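Side-chain contact in tRNA delta(2)-isopentenylpyrophosphate transferase (Bacillus halodurans, PDB 3EXA), which probably transfers a dimethylallyl group from dimethylallyl diphosphate to the adenine at position 37 of tRNAs that read codons beginning with uridine: residues G252-L256 / E257-D261. Sequence-based numbering, arbitrary orientation.
Sequences GNVTL and EEAID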
ATOM      1  N   GLY A 252      21.346 -34.545  -2.518  1.00 15.56           N
ATOM      2  CA  GLY A 252      21.930 -35.512  -3.428  1.00 11.37           C
ATOM      3  C   GLY A 252      22.014 -35.025  -4.859  1.00 14.86           C
ATOM      4  O   GLY A 252      22.078 -35.829  -5.788  1.00 29.57           O
ATOM      5  N   ASN A 253      22.028 -33.710  -5.038  1.00 14.39           N
ATOM      6  CA  ASN A 253      22.099 -33.099  -6.364  1.00 17.33           C
ATOM      7  C   ASN A 253      23.534 -32.859  -6.812  1.00 18.92           C
ATOM      8  O   ASN A 253      23.799 -32.677  -7.997  1.00 22.83           O
ATOM      9  CB  ASN A 253      21.357 -31.759  -6.367  1.00 20.75           C
ATOM     10  CG  ASN A 253      19.846 -31.915  -6.280  1.00 21.15           C
ATOM     11  OD1 ASN A 253      19.145 -30.980  -5.894  1.00 31.55           O
ATOM     12  ND2 ASN A 253      19.339 -33.084  -6.647  1.00 11.45           N
ATOM     13  N   VAL A 254      24.454 -32.843  -5.854  1.00 18.37           N
ATOM     14  CA  VAL A 254      25.862 -32.609  -6.139  1.00 17.94           C
ATOM     15  C   VAL A 254      26.714 -33.421  -5.166  1.00 20.94           C
ATOM     16  O   VAL A 254      26.287 -33.692  -4.045  1.00 18.50           O
ATOM     17  CB  VAL A 254      26.224 -31.095  -5.973  1.00 21.29           C
ATOM     18  CG1 VAL A 254      25.474 -30.247  -7.010  1.00 12.44           C
ATOM     19  CG2 VAL A 254      25.869 -30.629  -4.556  1.00  9.87           C
ATOM     20  N   THR A 255      27.907 -33.809  -5.602  1.00 17.25           N
ATOM     21  CA  THR A 255      28.823 -34.572  -4.762  1.00 21.96           C
ATOM     22  C   THR A 255      29.414 -33.653  -3.688  1.00 21.77           C
ATOM     23  O   THR A 255      29.467 -32.437  -3.870  1.00 16.59           O
ATOM     24  CB  THR A 255      29.995 -35.132  -5.588  1.00 21.32           C
ATOM     25  OG1 THR A 255      30.796 -34.040  -6.072  1.00 23.10           O
ATOM     26  CG2 THR A 255      29.476 -35.927  -6.779  1.00 20.29           C
ATOM     27  N   LEU A 256      29.863 -34.243  -2.581  1.00 22.10           N
ATOM     28  CA  LEU A 256      30.456 -33.493  -1.482  1.00 16.51           C
ATOM     29  C   LEU A 256      31.590 -32.575  -1.971  1.00 19.57           C
ATOM     30  O   LEU A 256      31.620 -31.388  -1.639  1.00 16.62           O
ATOM     31  CB  LEU A 256      30.986 -34.456  -0.414  1.00 14.18           C
ATOM     32  CG  LEU A 256      31.669 -33.865   0.832  1.00 20.37           C
ATOM     33  CD1 LEU A 256      30.731 -32.894   1.554  1.00 14.22           C
ATOM     34  CD2 LEU A 256      32.046 -35.010   1.768  1.00 24.54           C
ATOM     35  N   GLU A 257      32.516 -33.116  -2.757  1.00 22.58           N
ATOM     36  CA  GLU A 257      33.619 -32.313  -3.273  1.00 25.41           C
ATOM     37  C   GLU A 257      33.095 -31.177  -4.151  1.00 30.16           C
ATOM     38  O   GLU A 257      33.682 -30.090  -4.194  1.00 30.73           O
ATOM     39  CB  GLU A 257      34.609 -33.179  -4.057  1.00 18.67           C
ATOM     40  CG  GLU A 257      33.950 -34.205  -4.940  1.00 29.94           C
ATOM     41  CD  GLU A 257      33.732 -35.532  -4.235  1.00 30.97           C
ATOM     42  OE1 GLU A 257      34.571 -36.436  -4.415  1.00 35.58           O
ATOM     43  OE2 GLU A 257      32.740 -35.665  -3.490  1.00 29.61           O
ATOM     44  N   GLU A 258      31.988 -31.422  -4.848  1.00 28.20           N
ATOM     45  CA  GLU A 258      31.383 -30.398  -5.697  1.00 21.89           C
ATOM     46  C   GLU A 258      30.825 -29.276  -4.830  1.00 22.00           C
ATOM     47  O   GLU A 258      30.967 -28.105  -5.169  1.00 22.76           O
ATOM     48  CB  GLU A 258      30.258 -30.994  -6.546  1.00 31.12           C
ATOM     49  CG  GLU A 258      30.608 -31.172  -8.016  1.00 38.35           C
ATOM     50  CD  GLU A 258      29.585 -32.019  -8.768  1.00 39.49           C
ATOM     51  OE1 GLU A 258      29.752 -32.205  -9.992  1.00 40.16           O
ATOM     52  OE2 GLU A 258      28.620 -32.501  -8.136  1.00 37.68           O
ATOM     53  N   ALA A 259      30.196 -29.628  -3.711  1.00 15.02           N
ATOM     54  CA  ALA A 259      29.636 -28.618  -2.819  1.00 20.44           C
ATOM     55  C   ALA A 259      30.745 -27.721  -2.264  1.00 16.81           C
ATOM     56  O   ALA A 259      30.664 -26.494  -2.360  1.00 15.22           O
ATOM     57  CB  ALA A 259      28.856 -29.286  -1.674  1.00 16.48           C
ATOM     58  N   ILE A 260      31.777 -28.341  -1.692  1.00 19.35           N
ATOM     59  CA  ILE A 260      32.926 -27.617  -1.132  1.00 14.62           C
ATOM     60  C   ILE A 260      33.542 -26.685  -2.169  1.00 11.51           C
ATOM     61  O   ILE A 260      33.849 -25.531  -1.877  1.00 20.81           O
ATOM     62  CB  ILE A 260      34.034 -28.600  -0.651  1.00 20.74           C
ATOM     63  CG1 ILE A 260      33.529 -29.436   0.523  1.00 23.89           C
ATOM     64  CG2 ILE A 260      35.277 -27.833  -0.222  1.00 15.01           C
ATOM     65  CD1 ILE A 260      34.428 -30.604   0.855  1.00 19.24           C
ATOM     66  N   ASP A 261      33.734 -27.189  -3.380  1.00 14.15           N
ATOM     67  CA  ASP A 261      34.315 -26.370  -4.434  1.00 19.06           C
ATOM     68  C   ASP A 261      33.399 -25.197  -4.783  1.00 20.46           C
ATOM     69  O   ASP A 261      33.866 -24.079  -5.001  1.00 19.04           O
ATOM     70  CB  ASP A 261      34.571 -27.224  -5.675  1.00 22.85           C
ATOM     71  CG  ASP A 261      35.012 -26.399  -6.868  1.00 35.57           C
ATOM     72  OD1 ASP A 261      34.144 -25.850  -7.573  1.00 34.01           O
ATOM     73  OD2 ASP A 261      36.232 -26.292  -7.099  1.00 44.56           O
TER
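Val254 sets its CB 3.5 Å from Glu258 OE2, the carboxylate oxygen that reaches back over the start of helix 256-279, while its CG2 lies 4.4 Å from Ala259 CB, a looser apolar touch. This valine also rests on Asp248 of helix 244-251, and Ala259 on Met246, so both the loop and the first turn of helix 256-279 rest on helix 244-251.

Next comes Thr255, the N-cap. With chi1 at 66° its OG1 lies between the backbone N and the carbonyl carbon and faces into the first turn, where it accepts from Glu258 N at 3.1 Å. Glu258 returns the favour: its chain, extended beyond CG, brings OE2 to 2.9 Å from Thr255 N, a fairly straight bond (161°). The N-H comes in on the anti side of OE2, 24° out of the carboxylate plane. These reciprocal bonds make a capping box, a common way to close the N-terminal end of an alpha helix, here at the protein surface where the short loop after helix 244-251 runs into helix 256-279, away from the annotated sites. The helix dipole would probably favour a carboxylate at this end. Thr255 O takes the regular helical bond from Ala259 N. Glu257 CG lies 3.4 Å from Thr255 OG1, and the bend at chi2 folds the carboxylate back beside Thr255 CB.

Leu256 opens the helix proper: its O receives Ile260 N at 3.1 Å, and its CG packs loosely beside Ile260 CD1, with Tyr249 against the leucine from helix 244-251.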